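Local coordinates for putative bacterial transcription regulation protein (PDB 3LUR) that probably acts in bacterial transcription regulation, through an effector-binding domain that would recognise small molecules, at residues K96-A102 / T150-V156. Numbering follows the deposited sequence.
Sequences KYMVFEA and TEIWMPV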
ATOM      1  N   LYS A  96      -0.337   9.782 -11.242  1.00 10.86           N
ATOM      2  CA  LYS A  96      -1.570  10.303 -10.689  1.00 11.42           C
ATOM      3  C   LYS A  96      -2.288   9.116 -10.052  1.00 11.19           C
ATOM      4  O   LYS A  96      -2.061   7.941 -10.425  1.00 10.99           O
ATOM      5  CB  LYS A  96      -2.451  10.953 -11.752  1.00 11.89           C
ATOM      6  CG  LYS A  96      -1.938  12.286 -12.290  1.00 15.68           C
ATOM      7  CD  LYS A  96      -2.948  12.860 -13.296  1.00 18.76           C
ATOM      8  CE  LYS A  96      -2.535  14.238 -13.802  1.00 20.27           C
ATOM      9  NZ  LYS A  96      -3.462  14.727 -14.863  1.00 21.27           N
ATOM     10  N   TYR A  97      -3.139   9.420  -9.081  1.00 10.80           N
ATOM     11  CA  TYR A  97      -3.842   8.414  -8.330  1.00 10.87           C
ATOM     12  C   TYR A  97      -5.253   8.839  -8.031  1.00 11.17           C
ATOM     13  O   TYR A  97      -5.549  10.040  -7.948  1.00 11.37           O
ATOM     14  CB  TYR A  97      -3.172   8.193  -6.950  1.00 11.04           C
ATOM     15  CG  TYR A  97      -1.791   7.570  -6.984  1.00  9.82           C
ATOM     16  CD1 TYR A  97      -0.657   8.343  -7.158  1.00 10.03           C
ATOM     17  CD2 TYR A  97      -1.637   6.215  -6.849  1.00 10.11           C
ATOM     18  CE1 TYR A  97       0.612   7.747  -7.201  1.00  9.62           C
ATOM     19  CE2 TYR A  97      -0.420   5.621  -6.873  1.00  9.91           C
ATOM     20  CZ  TYR A  97       0.705   6.367  -7.050  1.00  9.92           C
ATOM     21  OH  TYR A  97       1.881   5.706  -7.082  1.00 13.17           O
HETATM   22  N   MSE A  98      -6.129   7.836  -7.910  1.00 11.46           N
HETATM   23  CA  MSE A  98      -7.417   8.022  -7.287  1.00 11.29           C
HETATM   24  C   MSE A  98      -7.189   7.547  -5.861  1.00 11.21           C
HETATM   25  O   MSE A  98      -6.655   6.451  -5.648  1.00 12.10           O
HETATM   26  CB  MSE A  98      -8.506   7.199  -7.958  1.00 11.12           C
HETATM   27  CG  MSE A  98      -8.767   7.589  -9.379  1.00 11.67           C
HETATM   28 SE   MSE A  98     -10.099   6.359 -10.138  0.75 11.09          SE
HETATM   29  CE  MSE A  98      -9.041   4.742 -10.065  1.00 15.29           C
ATOM     30  N   VAL A  99      -7.535   8.377  -4.889  1.00 10.85           N
ATOM     31  CA  VAL A  99      -7.330   8.054  -3.491  1.00 10.14           C
ATOM     32  C   VAL A  99      -8.651   7.883  -2.769  1.00 10.89           C
ATOM     33  O   VAL A  99      -9.460   8.822  -2.705  1.00 11.19           O
ATOM     34  CB  VAL A  99      -6.495   9.106  -2.783  1.00 10.91           C
ATOM     35  CG1 VAL A  99      -6.231   8.676  -1.289  1.00 11.32           C
ATOM     36  CG2 VAL A  99      -5.202   9.323  -3.522  1.00  9.31           C
ATOM     37  N   PHE A 100      -8.907   6.654  -2.333  1.00 10.78           N
ATOM     38  CA  PHE A 100     -10.151   6.288  -1.659  1.00 11.26           C
ATOM     39  C   PHE A 100      -9.870   6.175  -0.180  1.00 11.68           C
ATOM     40  O   PHE A 100      -8.715   6.151   0.225  1.00 12.96           O
ATOM     41  CB  PHE A 100     -10.660   4.938  -2.158  1.00 11.43           C
ATOM     42  CG  PHE A 100     -10.879   4.883  -3.628  1.00 10.47           C
ATOM     43  CD1 PHE A 100      -9.827   4.638  -4.474  1.00 11.90           C
ATOM     44  CD2 PHE A 100     -12.150   5.050  -4.164  1.00 11.33           C
ATOM     45  CE1 PHE A 100     -10.021   4.580  -5.861  1.00 11.37           C
ATOM     46  CE2 PHE A 100     -12.353   5.004  -5.537  1.00 11.54           C
ATOM     47  CZ  PHE A 100     -11.307   4.766  -6.382  1.00 10.70           C
ATOM     48  N   GLU A 101     -10.928   6.149   0.621  1.00 12.44           N
ATOM     49  CA  GLU A 101     -10.815   5.952   2.066  1.00 12.70           C
ATOM     50  C   GLU A 101     -11.600   4.716   2.487  1.00 12.81           C
ATOM     51  O   GLU A 101     -12.751   4.501   2.046  1.00 12.58           O
ATOM     52  CB  GLU A 101     -11.303   7.167   2.844  1.00 13.36           C
ATOM     53  CG  GLU A 101     -10.337   8.346   2.795  1.00 15.95           C
ATOM     54  CD  GLU A 101     -10.748   9.508   3.699  1.00 19.77           C
ATOM     55  OE1 GLU A 101     -11.916   9.545   4.149  1.00 21.17           O
ATOM     56  OE2 GLU A 101      -9.884  10.373   3.986  1.00 21.70           O
ATOM     57  N   ALA A 102     -10.955   3.880   3.279  1.00 12.11           N
ATOM     58  CA  ALA A 102     -11.593   2.757   3.918  1.00 11.78           C
ATOM     59  C   ALA A 102     -11.734   3.157   5.360  1.00 11.45           C
ATOM     60  O   ALA A 102     -10.774   3.569   5.976  1.00 11.65           O
ATOM     61  CB  ALA A 102     -10.734   1.516   3.810  1.00 11.57           C
ATOM     62  N   THR A 150      -8.048   4.376   6.532  1.00 10.82           N
ATOM     63  CA  THR A 150      -6.930   3.924   5.728  1.00 10.83           C
ATOM     64  C   THR A 150      -7.146   4.518   4.332  1.00 11.54           C
ATOM     65  O   THR A 150      -8.267   4.479   3.814  1.00 11.98           O
ATOM     66  CB  THR A 150      -6.922   2.360   5.570  1.00 10.64           C
ATOM     67  OG1 THR A 150      -6.797   1.747   6.848  1.00 11.24           O
ATOM     68  CG2 THR A 150      -5.771   1.896   4.680  1.00 10.54           C
ATOM     69  N   GLU A 151      -6.102   5.058   3.732  1.00 11.19           N
ATOM     70  CA  GLU A 151      -6.207   5.531   2.360  1.00 12.01           C
ATOM     71  C   GLU A 151      -5.801   4.456   1.409  1.00 11.86           C
ATOM     72  O   GLU A 151      -4.847   3.721   1.650  1.00 12.16           O
ATOM     73  CB  GLU A 151      -5.355   6.768   2.125  1.00 12.30           C
ATOM     74  CG  GLU A 151      -5.834   7.977   2.854  1.00 13.71           C
ATOM     75  CD  GLU A 151      -5.014   9.221   2.544  1.00 15.45           C
ATOM     76  OE1 GLU A 151      -3.892   9.103   2.008  1.00 11.51           O
ATOM     77  OE2 GLU A 151      -5.481  10.320   2.913  1.00 17.18           O
ATOM     78  N   ILE A 152      -6.502   4.381   0.290  1.00 11.77           N
ATOM     79  CA  ILE A 152      -6.171   3.420  -0.754  1.00 11.55           C
ATOM     80  C   ILE A 152      -5.839   4.251  -2.010  1.00 11.50           C
ATOM     81  O   ILE A 152      -6.684   5.002  -2.520  1.00 11.99           O
ATOM     82  CB  ILE A 152      -7.325   2.434  -1.031  1.00 11.67           C
ATOM     83  CG1 ILE A 152      -7.445   1.429   0.120  1.00 12.36           C
ATOM     84  CG2 ILE A 152      -7.091   1.670  -2.373  1.00 10.67           C
ATOM     85  CD1 ILE A 152      -8.710   0.547   0.079  1.00 13.96           C
ATOM     86  N   TRP A 153      -4.629   4.088  -2.501  1.00 11.28           N
ATOM     87  CA  TRP A 153      -4.122   4.875  -3.622  1.00 10.86           C
ATOM     88  C   TRP A 153      -3.996   3.981  -4.825  1.00 10.97           C
ATOM     89  O   TRP A 153      -3.142   3.095  -4.851  1.00 11.31           O
ATOM     90  CB  TRP A 153      -2.751   5.428  -3.270  1.00 10.53           C
ATOM     91  CG  TRP A 153      -2.723   6.477  -2.234  1.00 10.86           C
ATOM     92  CD1 TRP A 153      -3.062   6.356  -0.916  1.00 10.63           C
ATOM     93  CD2 TRP A 153      -2.238   7.810  -2.402  1.00  9.56           C
ATOM     94  NE1 TRP A 153      -2.869   7.552  -0.265  1.00 11.12           N
ATOM     95  CE2 TRP A 153      -2.343   8.457  -1.148  1.00 11.34           C
ATOM     96  CE3 TRP A 153      -1.741   8.517  -3.486  1.00 10.64           C
ATOM     97  CZ2 TRP A 153      -1.978   9.802  -0.962  1.00 11.31           C
ATOM     98  CZ3 TRP A 153      -1.354   9.845  -3.301  1.00  9.85           C
ATOM     99  CH2 TRP A 153      -1.476  10.468  -2.040  1.00 11.18           C
HETATM  100  N   MSE A 154      -4.783   4.278  -5.849  1.00 10.63           N
HETATM  101  CA  MSE A 154      -4.822   3.494  -7.067  0.75 10.42           C
HETATM  102  C   MSE A 154      -4.316   4.358  -8.222  1.00 10.52           C
HETATM  103  O   MSE A 154      -4.880   5.423  -8.497  1.00 10.59           O
HETATM  104  CB  MSE A 154      -6.264   3.067  -7.381  0.75  9.81           C
HETATM  105  CG  MSE A 154      -6.950   2.398  -6.259  0.75  9.25           C
HETATM  106 SE   MSE A 154      -6.093   0.707  -5.734  0.56  8.18          SE
HETATM  107  CE  MSE A 154      -6.295  -0.309  -7.319  0.75  8.46           C
ATOM    108  N   PRO A 155      -3.270   3.890  -8.916  1.00 10.64           N
ATOM    109  CA  PRO A 155      -2.669   4.679  -9.999  1.00 10.36           C
ATOM    110  C   PRO A 155      -3.530   4.772 -11.249  1.00 10.67           C
ATOM    111  O   PRO A 155      -4.209   3.800 -11.631  1.00 10.10           O
ATOM    112  CB  PRO A 155      -1.375   3.936 -10.280  1.00 10.50           C
ATOM    113  CG  PRO A 155      -1.654   2.564  -9.916  1.00 10.94           C
ATOM    114  CD  PRO A 155      -2.564   2.609  -8.738  1.00 10.90           C
ATOM    115  N   VAL A 156      -3.566   5.954 -11.841  1.00 10.35           N
ATOM    116  CA  VAL A 156      -4.358   6.161 -13.042  1.00 10.99           C
ATOM    117  C   VAL A 156      -3.543   6.928 -14.047  1.00 11.46           C
ATOM    118  O   VAL A 156      -2.517   7.560 -13.707  1.00 10.69           O
ATOM    119  CB  VAL A 156      -5.664   6.917 -12.752  1.00 11.01           C
ATOM    120  CG1 VAL A 156      -6.592   6.073 -11.859  1.00 11.45           C
ATOM    121  CG2 VAL A 156      -5.391   8.251 -12.082  1.00 10.07           C
TER
HETATM  122  O   HOH W   1      -0.257   8.999 -14.052  1.00 10.85           O
HETATM  123  O   HOH W   2      -9.522   1.402   7.710  1.00  8.54           O
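M98, F100 and A102 trade backbone hydrogen bonds with M154, I152 and T150, joining two antiparallel neighbours in the six-stranded barrel of this effector-binding domain. Each of these pairs uses both N-H groups and both carbonyls: M98 N reaches M154 O at 2.8 Å, and M154 N answers to M98 O at 2.9 Å. At the K96 end, V156 N donates to K96 O, while a water accepts a hydrogen bond from K96 N and donates one to V156 O. Between these pairs, V99 bonds through its backbone to Q5 and W153 to F135, on the strands to either side. M154 and I152 face helix 108-124; W153 points to the other side of the sheet. There V99 CG2, placed anti to its own carbonyl carbon, sits over the six-membered ring of W153, 3.6 Å from the centroid. The same indole turns its edge to the Y97 face in a T-shaped stack, planes at 74°. Its rotation is fixed further by a bent bond: W153 NE1 donates to E151 OE1 at 2.9 Å, meeting the carboxylate oxygen on its anti side, 29° out of plane.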